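Local coordinates for peptidase C51 domain-containing protein (Streptococcus mutans, PDB 3L9A), which is of unknown function but, as a CHAP-domain protein, probably cleaves peptidoglycan as a peptidase or amidase, the crystallised piece being its C-terminal domain, at residues Phe11-Asn16 with Leu32-Thr37. Sequence-based numbering, arbitrary orientation. Where two conformers were deposited one is given.
Sequences FFVITN and LHVSPT
With chi1 at 58°, CG of F11 lies between its own backbone N and carbonyl carbon, which swings the ring across to V34 on the neighbouring strand. V34 CB sits over one face of that ring, 3.8 Å from its centroid, a CH-pi contact offset toward the rim. V34 CG1, anti to the N of its own residue (chi1 -174°), reaches F11 CZ at 3.5 Å, while P36 CG packs against CE2. V13 CG2 meets L32 CB at 3.8 Å on the same face of the sheet as F11 and V34, and L32 CD1 touches T15 CG2. Four backbone hydrogen bonds hold the strands in antiparallel register: F11 and V34 form one hydrogen-bonded pair, V13 and L32 the next, with V34 N to F11 O at 2.8 Å. Strands 11-15 and 31-35 lie inside a five-stranded mixed sheet, with helix 68-78 covering the F11, V13 and V34 face through F70 and I74, and helix 46-55 packing on the other. There F12 and H33, the non-hydrogen-bonded pair, bring their rings into an offset edge-to-face stack, the H33 edge toward the F12 face, planes at 72° and centroids 5.8 Å apart. L32 O lies near the plane of the F12 ring, at its edge, and also takes a CA-H...O contact from F12 CA at 3.3 Å. Y61 stacks on F12, and I52 of helix 46-55 touches both side chains.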
ATOM      1  N   PHE A  11       5.544  -4.350  -9.386  1.00  5.90           N
ATOM      2  CA  PHE A  11       5.591  -4.846 -10.761  1.00  5.75           C
ATOM      3  C   PHE A  11       7.023  -5.134 -11.159  1.00  5.41           C
ATOM      4  O   PHE A  11       7.962  -4.660 -10.512  1.00  5.93           O
ATOM      5  CB  PHE A  11       4.920  -3.876 -11.750  1.00  5.93           C
ATOM      6  CG  PHE A  11       5.512  -2.477 -11.778  1.00  5.89           C
ATOM      7  CD1 PHE A  11       6.528  -2.149 -12.668  1.00  6.75           C
ATOM      8  CD2 PHE A  11       5.005  -1.474 -10.964  1.00  8.02           C
ATOM      9  CE1 PHE A  11       7.033  -0.847 -12.740  1.00  6.88           C
ATOM     10  CE2 PHE A  11       5.525  -0.168 -11.017  1.00  8.93           C
ATOM     11  CZ  PHE A  11       6.528   0.137 -11.914  1.00  7.60           C
ATOM     12  N   PHE A  12       7.188  -5.914 -12.224  1.00  5.25           N
ATOM     13  CA  PHE A  12       8.507  -6.149 -12.800  1.00  5.09           C
ATOM     14  C   PHE A  12       8.699  -5.345 -14.082  1.00  5.11           C
ATOM     15  O   PHE A  12       7.751  -5.138 -14.857  1.00  5.29           O
ATOM     16  CB  PHE A  12       8.660  -7.613 -13.224  1.00  5.51           C
ATOM     17  CG  PHE A  12       8.844  -8.606 -12.103  1.00  5.34           C
ATOM     18  CD1 PHE A  12       9.882  -8.484 -11.176  1.00  5.50           C
ATOM     19  CD2 PHE A  12       8.026  -9.729 -12.043  1.00  5.91           C
ATOM     20  CE1 PHE A  12      10.068  -9.461 -10.186  1.00  6.47           C
ATOM     21  CE2 PHE A  12       8.212 -10.701 -11.063  1.00  6.38           C
ATOM     22  CZ  PHE A  12       9.230 -10.567 -10.139  1.00  6.27           C
ATOM     23  N   VAL A  13       9.944  -4.945 -14.322  1.00  5.05           N
ATOM     24  CA  VAL A  13      10.384  -4.532 -15.653  1.00  5.61           C
ATOM     25  C   VAL A  13      11.647  -5.321 -15.982  1.00  5.62           C
ATOM     26  O   VAL A  13      12.283  -5.885 -15.088  1.00  6.37           O
ATOM     27  CB  VAL A  13      10.639  -2.997 -15.780  1.00  5.71           C
ATOM     28  CG1 VAL A  13       9.374  -2.207 -15.477  1.00  6.69           C
ATOM     29  CG2 VAL A  13      11.784  -2.539 -14.904  1.00  6.87           C
ATOM     30  N   ILE A  14      11.999  -5.355 -17.266  1.00  5.30           N
ATOM     31  CA  ILE A  14      13.212  -6.036 -17.725  1.00  5.94           C
ATOM     32  C   ILE A  14      13.994  -5.043 -18.562  1.00  5.58           C
ATOM     33  O   ILE A  14      13.439  -4.433 -19.468  1.00  6.00           O
ATOM     34  CB  ILE A  14      12.906  -7.309 -18.549  1.00  6.02           C
ATOM     35  CG1 ILE A  14      11.913  -8.212 -17.814  1.00  6.96           C
ATOM     36  CG2 ILE A  14      14.199  -8.059 -18.857  1.00  7.27           C
ATOM     37  CD1 ILE A  14      11.617  -9.520 -18.520  1.00  8.50           C
ATOM     38  N   THR A  15      15.278  -4.864 -18.265  1.00  5.69           N
ATOM     39  CA  THR A  15      16.062  -3.866 -19.008  1.00  5.92           C
ATOM     40  C   THR A  15      16.255  -4.276 -20.463  1.00  6.58           C
ATOM     41  O   THR A  15      16.477  -5.458 -20.768  1.00  6.70           O
ATOM     42  CB  THR A  15      17.420  -3.614 -18.369  1.00  5.91           C
ATOM     43  OG1 THR A  15      18.177  -4.823 -18.426  1.00  6.30           O
ATOM     44  CG2 THR A  15      17.265  -3.131 -16.920  1.00  6.77           C
ATOM     45  N   ASN A  16      16.180  -3.290 -21.357  0.60  6.89           N
ATOM     46  CA  ASN A  16      16.312  -3.540 -22.792  0.60  7.40           C
ATOM     47  C   ASN A  16      17.755  -3.639 -23.280  0.60  7.77           C
ATOM     48  O   ASN A  16      17.995  -4.038 -24.419  0.60  7.69           O
ATOM     49  CB  ASN A  16      15.580  -2.463 -23.602  0.60  7.90           C
ATOM     50  CG  ASN A  16      16.296  -1.116 -23.589  0.60  9.09           C
ATOM     51  OD1 ASN A  16      17.162  -0.860 -22.755  0.60 10.15           O
ATOM     52  ND2 ASN A  16      15.915  -0.241 -24.517  0.60 12.33           N
ATOM     53  N   LEU A  32      13.992  -6.248 -12.851  1.00  4.91           N
ATOM     54  CA  LEU A  32      13.923  -5.321 -11.733  1.00  5.20           C
ATOM     55  C   LEU A  32      12.561  -5.421 -11.068  1.00  5.11           C
ATOM     56  O   LEU A  32      11.520  -5.308 -11.734  1.00  5.63           O
ATOM     57  CB  LEU A  32      14.162  -3.886 -12.207  1.00  5.65           C
ATOM     58  CG  LEU A  32      15.357  -3.659 -13.130  1.00  6.20           C
ATOM     59  CD1 LEU A  32      15.545  -2.173 -13.386  1.00  7.69           C
ATOM     60  CD2 LEU A  32      16.637  -4.281 -12.565  1.00  7.78           C
ATOM     61  N   HIS A  33      12.574  -5.689  -9.767  1.00  5.34           N
ATOM     62  CA  HIS A  33      11.364  -5.667  -8.962  1.00  5.20           C
ATOM     63  C   HIS A  33      11.137  -4.237  -8.505  1.00  5.33           C
ATOM     64  O   HIS A  33      12.007  -3.647  -7.855  1.00  6.34           O
ATOM     65  CB  HIS A  33      11.508  -6.569  -7.742  1.00  5.56           C
ATOM     66  CG  HIS A  33      10.267  -6.639  -6.910  1.00  5.45           C
ATOM     67  ND1 HIS A  33      10.112  -5.929  -5.738  1.00  6.11           N
ATOM     68  CD2 HIS A  33       9.103  -7.307  -7.105  1.00  5.90           C
ATOM     69  CE1 HIS A  33       8.912  -6.184  -5.232  1.00  7.02           C
ATOM     70  NE2 HIS A  33       8.286  -7.027  -6.035  1.00  6.48           N
ATOM     71  N   VAL A  34       9.975  -3.683  -8.848  1.00  4.95           N
ATOM     72  CA  VAL A  34       9.670  -2.294  -8.534  1.00  5.67           C
ATOM     73  C   VAL A  34       8.542  -2.247  -7.518  1.00  5.43           C
ATOM     74  O   VAL A  34       7.458  -2.783  -7.760  1.00  6.02           O
ATOM     75  CB  VAL A  34       9.259  -1.488  -9.797  1.00  5.67           C
ATOM     76  CG1 VAL A  34       9.078  -0.011  -9.465  1.00  6.55           C
ATOM     77  CG2 VAL A  34      10.288  -1.659 -10.926  1.00  6.47           C
ATOM     78  N   SER A  35       8.801  -1.591  -6.385  1.00  6.10           N
ATOM     79  CA  SER A  35       7.801  -1.439  -5.345  1.00  6.37           C
ATOM     80  C   SER A  35       7.523   0.036  -5.080  1.00  6.13           C
ATOM     81  O   SER A  35       8.248   0.679  -4.328  1.00  6.71           O
ATOM     82  CB  SER A  35       8.239  -2.128  -4.053  1.00  6.23           C
ATOM     83  OG  SER A  35       7.265  -1.894  -3.044  1.00  7.06           O
ATOM     84  N   PRO A  36       6.494   0.594  -5.733  1.00  6.27           N
ATOM     85  CA  PRO A  36       6.145   1.981  -5.417  1.00  6.59           C
ATOM     86  C   PRO A  36       5.859   2.220  -3.934  1.00  6.91           C
ATOM     87  O   PRO A  36       6.256   3.257  -3.396  1.00  6.90           O
ATOM     88  CB  PRO A  36       4.908   2.229  -6.290  1.00  7.01           C
ATOM     89  CG  PRO A  36       5.160   1.326  -7.486  1.00  7.66           C
ATOM     90  CD  PRO A  36       5.678   0.062  -6.838  1.00  7.05           C
ATOM     91  N   THR A  37       5.194   1.288  -3.259  1.00  7.09           N
ATOM     92  CA  THR A  37       4.865   1.524  -1.864  0.70  8.21           C
ATOM     93  C   THR A  37       6.125   1.665  -1.009  1.00  8.27           C
ATOM     94  O   THR A  37       6.194   2.536  -0.124  1.00 10.00           O
ATOM     95  CB  THR A  37       3.878   0.485  -1.289  0.70  8.66           C
ATOM     96  OG1 THR A  37       4.338  -0.856  -1.536  0.70 10.13           O
ATOM     97  CG2 THR A  37       2.490   0.690  -1.890  0.70  9.78           C
TER